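Local atomic coordinates of ABC transporter binding protein AcbH (Actinoplanes, PDB entry 3OO8), a protein that binds beta-D-galactopyranose as the extracellular solute receptor of a bacterial ABC transporter. Residues T193-N202 and G221-L232; E157-F165 and F281-P289. The protein carries 2 engineered substitutions. All coordinates share one frame; numbering follows the deposited sequence.

Contact 1 (T193-N202 and G221-L232); sequences TFDILNLRIN and GVTKVFDQWREL
Two helices of the class 2 solute-binding fold, 191-201 and 220-232, pack across each other here, and Val225 sits as a knob in the hole formed by Phe194, Leu197, Asn198 and Ile201. The axes of segments 193-201 and 221-232 approach to 9.3 Å, at 115° between their N-to-C directions. Val225 divides its two methyls between neighbours. CG1, anti to the backbone N (chi1 169°), lies 3.7 Å from Phe194 CD1 and also meets Leu197 CB, while CG2 turns to Asn198. Phe194 reaches further with its ring edge, where CE1 is 3.8 Å from Phe226 CE2. The two ring planes meet obliquely, at 49°.

At the start of segment 193-201, Thr193 lays its methyl over one face of the Trp229 indole. CG2 is 3.6 Å from the centroid of the six-membered ring, a CH-pi contact. Leu197 CD1 touches Trp229 CB, and the indole NE1 is hydrogen-bonded to Gln236. With an alanine in place of Trp229 the indole is gone, which is likely to open a gap beside Thr193 and Leu197 and leave Gln236 OE1 without its N-H donor. Thr193 is also about 6 Å, side chain to side chain, from Trp142, a galactose-binding residue, so this end of the contact lies near the sugar site.

Toward the other end, Ile201 packs its CD1 3.7 Å from Gln228 CB and its CG2 on Lys224 CE. There the packing gives way to a water, which donates to Ile201 O and accepts from Lys224 NZ at 3.1 Å.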
loop_
_atom_site.group_PDB
_atom_site.type_symbol
_atom_site.label_atom_id
_atom_site.label_comp_id
_atom_site.label_asym_id
_atom_site.label_seq_id
_atom_site.Cartn_x
_atom_site.Cartn_y
_atom_site.Cartn_z
ATOM N N THR A 193 4.028 -3.007 -10.324
ATOM C CA THR A 193 3.552 -3.051 -11.701
ATOM C C THR A 193 2.683 -4.307 -11.921
ATOM O O THR A 193 1.636 -4.239 -12.583
ATOM C CB THR A 193 4.714 -2.960 -12.703
ATOM O OG1 THR A 193 5.229 -1.622 -12.651
ATOM C CG2 THR A 193 4.208 -3.246 -14.100
ATOM N N PHE A 194 3.113 -5.441 -11.374
ATOM C CA PHE A 194 2.285 -6.642 -11.460
ATOM C C PHE A 194 0.905 -6.363 -10.855
ATOM O O PHE A 194 -0.138 -6.612 -11.491
ATOM C CB PHE A 194 2.888 -7.872 -10.764
ATOM C CG PHE A 194 1.979 -9.066 -10.853
ATOM C CD1 PHE A 194 2.062 -9.948 -11.936
ATOM C CD2 PHE A 194 0.975 -9.264 -9.900
ATOM C CE1 PHE A 194 1.196 -11.003 -12.049
ATOM C CE2 PHE A 194 0.069 -10.318 -10.025
ATOM C CZ PHE A 194 0.197 -11.192 -11.096
ATOM N N ASP A 195 0.917 -5.813 -9.645
ATOM C CA ASP A 195 -0.335 -5.538 -8.954
ATOM C C ASP A 195 -1.280 -4.656 -9.748
ATOM O O ASP A 195 -2.473 -4.937 -9.849
ATOM C CB ASP A 195 -0.080 -4.842 -7.625
ATOM C CG ASP A 195 0.632 -5.715 -6.615
ATOM O OD1 ASP A 195 0.751 -6.956 -6.755
ATOM O OD2 ASP A 195 1.065 -5.059 -5.604
ATOM N N ILE A 196 -0.773 -3.553 -10.276
ATOM C CA ILE A 196 -1.667 -2.598 -10.936
ATOM C C ILE A 196 -2.207 -3.147 -12.266
ATOM O O ILE A 196 -3.381 -2.911 -12.601
ATOM C CB ILE A 196 -1.026 -1.183 -11.070
ATOM C CG1 ILE A 196 -2.076 -0.089 -11.292
ATOM C CG2 ILE A 196 0.077 -1.111 -12.161
ATOM C CD1 ILE A 196 -3.242 -0.057 -10.286
ATOM N N LEU A 197 -1.358 -3.833 -13.040
ATOM C CA LEU A 197 -1.821 -4.495 -14.273
ATOM C C LEU A 197 -2.925 -5.501 -13.933
ATOM O O LEU A 197 -3.948 -5.540 -14.620
ATOM C CB LEU A 197 -0.680 -5.195 -14.984
ATOM C CG LEU A 197 0.328 -4.217 -15.572
ATOM C CD1 LEU A 197 1.426 -5.047 -16.177
ATOM C CD2 LEU A 197 -0.303 -3.366 -16.689
ATOM N N ASN A 198 -2.705 -6.307 -12.896
ATOM C CA ASN A 198 -3.726 -7.280 -12.478
ATOM C C ASN A 198 -5.037 -6.617 -12.048
ATOM O O ASN A 198 -6.134 -7.050 -12.471
ATOM C CB ASN A 198 -3.151 -8.207 -11.388
ATOM C CG ASN A 198 -3.886 -9.534 -11.286
ATOM O OD1 ASN A 198 -4.407 -10.053 -12.278
ATOM N ND2 ASN A 198 -3.841 -10.144 -10.090
ATOM N N LEU A 199 -4.948 -5.542 -11.259
ATOM C CA LEU A 199 -6.154 -4.791 -10.819
ATOM C C LEU A 199 -6.894 -4.150 -11.989
ATOM O O LEU A 199 -8.102 -4.002 -11.934
ATOM C CB LEU A 199 -5.755 -3.666 -9.861
ATOM C CG LEU A 199 -5.219 -4.120 -8.501
ATOM C CD1 LEU A 199 -4.639 -2.978 -7.690
ATOM C CD2 LEU A 199 -6.336 -4.812 -7.708
ATOM N N ARG A 200 -6.151 -3.710 -13.007
ATOM C CA ARG A 200 -6.763 -3.043 -14.167
ATOM C C ARG A 200 -7.321 -4.020 -15.201
ATOM O O ARG A 200 -8.282 -3.664 -15.875
ATOM C CB ARG A 200 -5.705 -2.182 -14.866
ATOM C CG ARG A 200 -5.355 -0.966 -14.024
ATOM C CD ARG A 200 -6.394 0.165 -14.161
ATOM N NE ARG A 200 -5.930 1.398 -13.512
ATOM C CZ ARG A 200 -6.039 1.655 -12.213
ATOM N NH1 ARG A 200 -6.644 0.796 -11.387
ATOM N NH2 ARG A 200 -5.560 2.786 -11.738
ATOM N N ILE A 201 -6.712 -5.201 -15.343
ATOM C CA ILE A 201 -7.152 -6.214 -16.341
ATOM C C ILE A 201 -8.196 -7.165 -15.749
ATOM O O ILE A 201 -9.265 -7.375 -16.350
ATOM C CB ILE A 201 -5.952 -7.029 -16.841
ATOM C CG1 ILE A 201 -5.037 -6.072 -17.592
ATOM C CG2 ILE A 201 -6.377 -8.139 -17.831
ATOM C CD1 ILE A 201 -3.646 -6.646 -17.873
ATOM N N ASN A 202 -7.862 -7.717 -14.573
ATOM C CA ASN A 202 -8.660 -8.761 -13.920
ATOM C C ASN A 202 -9.527 -8.321 -12.744
ATOM O O ASN A 202 -10.495 -9.010 -12.384
ATOM C CB ASN A 202 -7.761 -9.933 -13.510
ATOM C CG ASN A 202 -7.030 -10.545 -14.699
ATOM O OD1 ASN A 202 -5.789 -10.645 -14.706
ATOM N ND2 ASN A 202 -7.781 -10.881 -15.736
ATOM N N GLY A 221 -5.566 -15.448 -16.609
ATOM C CA GLY A 221 -5.577 -14.022 -16.239
ATOM C C GLY A 221 -4.171 -13.518 -15.946
ATOM O O GLY A 221 -3.885 -12.322 -16.118
ATOM N N VAL A 222 -3.324 -14.414 -15.441
ATOM C CA VAL A 222 -1.938 -14.084 -15.147
ATOM C C VAL A 222 -1.142 -13.951 -16.433
ATOM O O VAL A 222 -0.274 -13.081 -16.561
ATOM C CB VAL A 222 -1.302 -15.092 -14.168
ATOM C CG1 VAL A 222 0.158 -14.794 -13.977
ATOM C CG2 VAL A 222 -1.993 -14.983 -12.831
ATOM N N THR A 223 -1.423 -14.825 -17.393
ATOM C CA THR A 223 -0.784 -14.712 -18.697
ATOM C C THR A 223 -1.120 -13.360 -19.301
ATOM O O THR A 223 -0.243 -12.705 -19.866
ATOM C CB THR A 223 -1.273 -15.807 -19.676
ATOM O OG1 THR A 223 -1.256 -17.083 -19.009
ATOM C CG2 THR A 223 -0.328 -15.856 -20.893
ATOM N N LYS A 224 -2.355 -12.930 -19.142
ATOM C CA LYS A 224 -2.796 -11.651 -19.704
ATOM C C LYS A 224 -2.091 -10.472 -19.070
ATOM O O LYS A 224 -1.801 -9.479 -19.761
ATOM C CB LYS A 224 -4.295 -11.491 -19.584
ATOM C CG LYS A 224 -5.116 -12.350 -20.535
ATOM C CD LYS A 224 -6.570 -12.043 -20.299
ATOM C CE LYS A 224 -6.760 -11.749 -18.818
ATOM N NZ LYS A 224 -8.130 -11.941 -18.335
ATOM N N VAL A 225 -1.842 -10.556 -17.763
ATOM C CA VAL A 225 -1.016 -9.537 -17.094
ATOM C C VAL A 225 0.364 -9.404 -17.715
ATOM O O VAL A 225 0.808 -8.306 -18.056
ATOM C CB VAL A 225 -0.900 -9.769 -15.570
ATOM C CG1 VAL A 225 0.182 -8.845 -14.955
ATOM C CG2 VAL A 225 -2.242 -9.567 -14.901
ATOM N N PHE A 226 1.035 -10.532 -17.891
ATOM C CA PHE A 226 2.389 -10.501 -18.426
ATOM C C PHE A 226 2.428 -10.112 -19.904
ATOM O O PHE A 226 3.385 -9.450 -20.370
ATOM C CB PHE A 226 3.129 -11.812 -18.103
ATOM C CG PHE A 226 3.633 -11.906 -16.659
ATOM C CD1 PHE A 226 4.704 -11.135 -16.217
ATOM C CD2 PHE A 226 3.040 -12.796 -15.763
ATOM C CE1 PHE A 226 5.160 -11.226 -14.899
ATOM C CE2 PHE A 226 3.508 -12.909 -14.452
ATOM C CZ PHE A 226 4.549 -12.128 -14.017
ATOM N N ASP A 227 1.405 -10.521 -20.644
ATOM C CA ASP A 227 1.250 -10.123 -22.051
ATOM C C ASP A 227 1.115 -8.611 -22.149
ATOM O O ASP A 227 1.758 -7.988 -22.995
ATOM C CB ASP A 227 0.097 -10.857 -22.740
ATOM C CG ASP A 227 0.435 -12.315 -23.041
ATOM O OD1 ASP A 227 1.622 -12.671 -23.096
ATOM O OD2 ASP A 227 -0.504 -13.113 -23.243
ATOM N N GLN A 228 0.353 -8.005 -21.237
ATOM C CA GLN A 228 0.239 -6.541 -21.242
ATOM C C GLN A 228 1.580 -5.915 -20.884
ATOM O O GLN A 228 1.985 -4.881 -21.430
ATOM C CB GLN A 228 -0.833 -6.070 -20.239
ATOM C CG GLN A 228 -1.392 -4.672 -20.555
ATOM C CD GLN A 228 -2.676 -4.664 -21.400
ATOM O OE1 GLN A 228 -3.325 -5.697 -21.624
ATOM N NE2 GLN A 228 -3.084 -3.466 -21.821
ATOM N N TRP A 229 2.297 -6.553 -19.972
ATOM C CA TRP A 229 3.577 -6.013 -19.523
ATOM C C TRP A 229 4.604 -6.075 -20.660
ATOM O O TRP A 229 5.510 -5.230 -20.731
ATOM C CB TRP A 229 4.081 -6.793 -18.303
ATOM C CG TRP A 229 5.091 -6.079 -17.447
ATOM C CD1 TRP A 229 6.004 -5.100 -17.838
ATOM C CD2 TRP A 229 5.378 -6.359 -16.081
ATOM N NE1 TRP A 229 6.789 -4.741 -16.768
ATOM C CE2 TRP A 229 6.425 -5.493 -15.673
ATOM C CE3 TRP A 229 4.817 -7.243 -15.141
ATOM C CZ2 TRP A 229 6.940 -5.498 -14.372
ATOM C CZ3 TRP A 229 5.333 -7.255 -13.833
ATOM C CH2 TRP A 229 6.365 -6.369 -13.453
ATOM N N ARG A 230 4.465 -7.075 -21.544
ATOM C CA ARG A 230 5.380 -7.148 -22.702
ATOM C C ARG A 230 5.287 -5.858 -23.488
ATOM O O ARG A 230 6.306 -5.350 -23.977
ATOM C CB ARG A 230 5.102 -8.378 -23.589
ATOM C CG ARG A 230 5.632 -9.651 -22.947
ATOM C CD ARG A 230 5.245 -10.932 -23.675
ATOM N NE ARG A 230 5.508 -10.906 -25.110
ATOM C CZ ARG A 230 4.587 -11.158 -26.039
ATOM N NH1 ARG A 230 3.339 -11.472 -25.691
ATOM N NH2 ARG A 230 4.920 -11.123 -27.319
ATOM N N GLU A 231 4.080 -5.333 -23.624
ATOM C CA GLU A 231 3.906 -4.060 -24.325
ATOM C C GLU A 231 4.505 -2.908 -23.526
ATOM O O GLU A 231 5.310 -2.112 -24.035
ATOM C CB GLU A 231 2.449 -3.755 -24.635
ATOM C CG GLU A 231 2.337 -2.364 -25.240
ATOM C CD GLU A 231 0.977 -2.004 -25.775
ATOM O OE1 GLU A 231 -0.038 -2.562 -25.296
ATOM O OE2 GLU A 231 0.936 -1.133 -26.667
ATOM N N LEU A 232 4.126 -2.835 -22.252
ATOM C CA LEU A 232 4.598 -1.783 -21.355
ATOM C C LEU A 232 6.126 -1.680 -21.310
ATOM O O LEU A 232 6.667 -0.571 -21.260
ATOM C CB LEU A 232 4.051 -2.017 -19.924
ATOM C CG LEU A 232 4.388 -0.953 -18.864
ATOM C CD1 LEU A 232 3.809 0.416 -19.156
ATOM C CD2 LEU A 232 3.974 -1.434 -17.474
HETATM O O HOH W 1 -10.508 -10.274 -17.285
#

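Contact 2 (E157-F165 and F281-P289); sequences EVPASWEAF and FFVFPAINP
Phe165, in the first turn of helix 162-174, leans onto the end of strand 279-282 and the loop after it. Its CB starts 3.7 Å from Pro285 CG, and CG lies 3.6 Å from the same atom. Along one side of the ring, CD1 stays beside Pro285, and CE1 approaches Phe282 CZ. Along the other side, CE2 is 4.1 Å from Phe284 CZ. Pro285 CD stands over the centre of one ring face, 11° off the normal, as a CH-pi contact. With CG anti to the backbone N (chi1 -173°), the ring is carried over this proline and between the two phenylalanines.

A second proline repeats the theme. Pro159 CD lies over a face of the Phe282 ring, 3.7 Å from its centroid. Trp162 runs alongside Phe284 and Ile287. Its CZ3 edge meets Phe284 CZ, and CE3 touches Ile287 CD1. The indole NE1 is hydrogen-bonded to Glu231.

The backbones join at a single beta bridge, Ser161 with Ala286. Ala286 N donates almost straight to Ala160 O (3.0 Å, 175°), and Trp162 N donates to Ala286 O at 2.8 Å. Ser161 is the N-cap, its OG accepting from Ala164 N. A water donates to both Pro159 O and Val283 O, joining the two loops again.

The chemistry is therefore divided. Main-chain polar groups fix how the two loops lie against each other, and Ala286 O takes up an N-H from the first turn of the helix. Prolines and aromatic rings fill the space beside this bridge.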
loop_
_atom_site.group_PDB
_atom_site.type_symbol
_atom_site.label_atom_id
_atom_site.label_comp_id
_atom_site.label_asym_id
_atom_site.label_seq_id
_atom_site.Cartn_x
_atom_site.Cartn_y
_atom_site.Cartn_z
ATOM N N GLU A 157 -0.566 15.536 -22.291
ATOM C CA GLU A 157 -1.828 15.497 -21.534
ATOM C C GLU A 157 -1.852 14.254 -20.647
ATOM O O GLU A 157 -1.304 13.211 -20.994
ATOM C CB GLU A 157 -3.033 15.458 -22.482
ATOM C CG GLU A 157 -3.107 16.622 -23.466
ATOM C CD GLU A 157 -3.243 17.981 -22.794
ATOM O OE1 GLU A 157 -3.760 18.067 -21.661
ATOM O OE2 GLU A 157 -2.835 18.990 -23.409
ATOM N N VAL A 158 -2.458 14.399 -19.470
ATOM C CA VAL A 158 -2.661 13.269 -18.552
ATOM C C VAL A 158 -3.559 12.220 -19.205
ATOM O O VAL A 158 -4.680 12.533 -19.617
ATOM C CB VAL A 158 -3.265 13.751 -17.216
ATOM C CG1 VAL A 158 -3.703 12.525 -16.394
ATOM C CG2 VAL A 158 -2.258 14.604 -16.464
ATOM N N PRO A 159 -3.078 10.964 -19.295
ATOM C CA PRO A 159 -3.830 9.923 -19.998
ATOM C C PRO A 159 -4.819 9.197 -19.078
ATOM O O PRO A 159 -4.440 8.720 -17.995
ATOM C CB PRO A 159 -2.729 8.982 -20.494
ATOM C CG PRO A 159 -1.660 9.097 -19.434
ATOM C CD PRO A 159 -1.743 10.495 -18.868
ATOM N N ALA A 160 -6.079 9.144 -19.508
ATOM C CA ALA A 160 -7.086 8.393 -18.756
ATOM C C ALA A 160 -7.122 6.920 -19.132
ATOM O O ALA A 160 -7.599 6.083 -18.334
ATOM C CB ALA A 160 -8.459 8.996 -18.950
ATOM N N SER A 161 -6.713 6.610 -20.359
ATOM C CA SER A 161 -6.790 5.259 -20.898
ATOM C C SER A 161 -5.432 4.695 -21.264
ATOM O O SER A 161 -4.483 5.446 -21.497
ATOM C CB SER A 161 -7.616 5.281 -22.188
ATOM O OG SER A 161 -6.927 6.078 -23.151
ATOM N N TRP A 162 -5.357 3.371 -21.372
ATOM C CA TRP A 162 -4.145 2.712 -21.813
ATOM C C TRP A 162 -3.765 3.210 -23.201
ATOM O O TRP A 162 -2.594 3.443 -23.464
ATOM C CB TRP A 162 -4.372 1.212 -21.871
ATOM C CG TRP A 162 -3.216 0.396 -22.336
ATOM C CD1 TRP A 162 -3.023 -0.138 -23.583
ATOM C CD2 TRP A 162 -2.086 -0.013 -21.553
ATOM N NE1 TRP A 162 -1.860 -0.852 -23.616
ATOM C CE2 TRP A 162 -1.257 -0.792 -22.392
ATOM C CE3 TRP A 162 -1.696 0.207 -20.229
ATOM C CZ2 TRP A 162 -0.064 -1.367 -21.952
ATOM C CZ3 TRP A 162 -0.502 -0.371 -19.773
ATOM C CH2 TRP A 162 0.311 -1.145 -20.646
ATOM N N GLU A 163 -4.747 3.419 -24.082
ATOM C CA GLU A 163 -4.372 3.852 -25.440
ATOM C C GLU A 163 -3.703 5.212 -25.391
ATOM O O GLU A 163 -2.711 5.426 -26.098
ATOM C CB GLU A 163 -5.567 3.834 -26.423
ATOM C CG GLU A 163 -6.651 4.894 -26.174
ATOM C CD GLU A 163 -6.337 6.281 -26.781
ATOM O OE1 GLU A 163 -7.096 7.252 -26.518
ATOM O OE2 GLU A 163 -5.331 6.406 -27.523
ATOM N N ALA A 164 -4.199 6.120 -24.553
ATOM C CA ALA A 164 -3.610 7.472 -24.486
ATOM C C ALA A 164 -2.239 7.381 -23.821
ATOM O O ALA A 164 -1.288 8.082 -24.202
ATOM C CB ALA A 164 -4.526 8.417 -23.740
ATOM N N PHE A 165 -2.121 6.454 -22.874
ATOM C CA PHE A 165 -0.878 6.218 -22.131
ATOM C C PHE A 165 0.251 5.748 -23.054
ATOM O O PHE A 165 1.381 6.249 -22.996
ATOM C CB PHE A 165 -1.189 5.190 -21.042
ATOM C CG PHE A 165 -0.061 4.933 -20.068
ATOM C CD1 PHE A 165 0.497 5.974 -19.326
ATOM C CD2 PHE A 165 0.397 3.642 -19.848
ATOM C CE1 PHE A 165 1.486 5.733 -18.412
ATOM C CE2 PHE A 165 1.421 3.388 -18.932
ATOM C CZ PHE A 165 1.960 4.445 -18.201
ATOM N N PHE A 281 1.014 13.765 -9.930
ATOM C CA PHE A 281 0.826 12.373 -10.338
ATOM C C PHE A 281 -0.529 12.160 -10.937
ATOM O O PHE A 281 -1.412 13.022 -10.837
ATOM C CB PHE A 281 1.001 11.386 -9.175
ATOM C CG PHE A 281 -0.030 11.525 -8.068
ATOM C CD1 PHE A 281 -1.242 10.851 -8.149
ATOM C CD2 PHE A 281 0.274 12.237 -6.902
ATOM C CE1 PHE A 281 -2.182 10.930 -7.121
ATOM C CE2 PHE A 281 -0.648 12.313 -5.868
ATOM C CZ PHE A 281 -1.870 11.677 -5.963
ATOM N N PHE A 282 -0.651 11.055 -11.664
ATOM C CA PHE A 282 -1.960 10.591 -12.114
ATOM C C PHE A 282 -2.099 9.115 -11.781
ATOM O O PHE A 282 -1.105 8.418 -11.625
ATOM C CB PHE A 282 -2.240 10.912 -13.598
ATOM C CG PHE A 282 -1.210 10.354 -14.582
ATOM C CD1 PHE A 282 -1.305 9.031 -15.008
ATOM C CD2 PHE A 282 -0.188 11.146 -15.077
ATOM C CE1 PHE A 282 -0.417 8.502 -15.898
ATOM C CE2 PHE A 282 0.724 10.608 -15.964
ATOM C CZ PHE A 282 0.604 9.281 -16.382
ATOM N N VAL A 283 -3.335 8.637 -11.586
ATOM C CA VAL A 283 -3.491 7.209 -11.345
ATOM C C VAL A 283 -3.188 6.392 -12.598
ATOM O O VAL A 283 -3.354 6.852 -13.737
ATOM C CB VAL A 283 -4.892 6.871 -10.755
ATOM C CG1 VAL A 283 -5.121 7.747 -9.552
ATOM C CG2 VAL A 283 -6.030 7.075 -11.767
ATOM N N PHE A 284 -2.743 5.157 -12.395
ATOM C CA PHE A 284 -2.442 4.332 -13.560
ATOM C C PHE A 284 -3.666 4.268 -14.474
ATOM O O PHE A 284 -4.800 4.082 -13.982
ATOM C CB PHE A 284 -2.037 2.935 -13.113
ATOM C CG PHE A 284 -1.286 2.152 -14.173
ATOM C CD1 PHE A 284 0.109 2.178 -14.184
ATOM C CD2 PHE A 284 -1.956 1.384 -15.120
ATOM C CE1 PHE A 284 0.848 1.455 -15.123
ATOM C CE2 PHE A 284 -1.236 0.644 -16.067
ATOM C CZ PHE A 284 0.162 0.697 -16.083
ATOM N N PRO A 285 -3.481 4.423 -15.798
ATOM C CA PRO A 285 -4.649 4.487 -16.709
ATOM C C PRO A 285 -5.521 3.233 -16.749
ATOM O O PRO A 285 -5.089 2.152 -16.355
ATOM C CB PRO A 285 -4.010 4.743 -18.080
ATOM C CG PRO A 285 -2.767 5.532 -17.708
ATOM C CD PRO A 285 -2.231 4.742 -16.532
ATOM N N ALA A 286 -6.750 3.400 -17.232
ATOM C CA ALA A 286 -7.715 2.297 -17.321
ATOM C C ALA A 286 -7.318 1.393 -18.483
ATOM O O ALA A 286 -6.878 1.880 -19.556
ATOM C CB ALA A 286 -9.083 2.852 -17.559
ATOM N N ILE A 287 -7.429 0.080 -18.269
ATOM C CA ILE A 287 -7.220 -0.886 -19.331
ATOM C C ILE A 287 -8.543 -1.560 -19.679
ATOM O O ILE A 287 -8.994 -1.512 -20.812
ATOM C CB ILE A 287 -6.176 -1.952 -18.941
ATOM C CG1 ILE A 287 -4.815 -1.287 -18.701
ATOM C CG2 ILE A 287 -6.105 -3.041 -20.036
ATOM C CD1 ILE A 287 -3.714 -2.237 -18.184
ATOM N N ASN A 288 -9.164 -2.196 -18.686
ATOM C CA ASN A 288 -10.427 -2.920 -18.899
ATOM C C ASN A 288 -11.490 -2.064 -18.244
ATOM O O ASN A 288 -11.534 -1.898 -17.031
ATOM C CB ASN A 288 -10.335 -4.343 -18.314
ATOM C CG ASN A 288 -11.665 -5.067 -18.288
ATOM O OD1 ASN A 288 -12.692 -4.511 -18.664
ATOM N ND2 ASN A 288 -11.642 -6.324 -17.861
ATOM N N PRO A 289 -12.325 -1.424 -19.065
ATOM C CA PRO A 289 -13.275 -0.503 -18.497
ATOM C C PRO A 289 -14.197 -1.113 -17.428
ATOM O O PRO A 289 -14.790 -0.385 -16.654
ATOM C CB PRO A 289 -14.023 0.031 -19.728
ATOM C CG PRO A 289 -13.042 -0.151 -20.868
ATOM C CD PRO A 289 -12.348 -1.446 -20.542
HETATM O O HOH W 2 -5.130 7.955 -15.500
#

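From the N terminus, the chain first passes 157-165, leading into helix 162-174. It then forms helices 191-201 and 220-232, which contact 1 brings together across a short connection containing helix 204-212. Only at the end of strand 279-282, with segment 281-289, does the chain return to 157-165 and close the larger loop of contact 2. Contact 1 is thus made wholly within that loop, and the two do not cross. Their centres are 14 Å apart, and they touch directly. Arg200 NH2 probably bonds to Phe284 O at 2.7 Å, and Asn288 ND2 to Ile201 O. Together they tie the helix pair to the end of strand 279-282 and to helix 162-174.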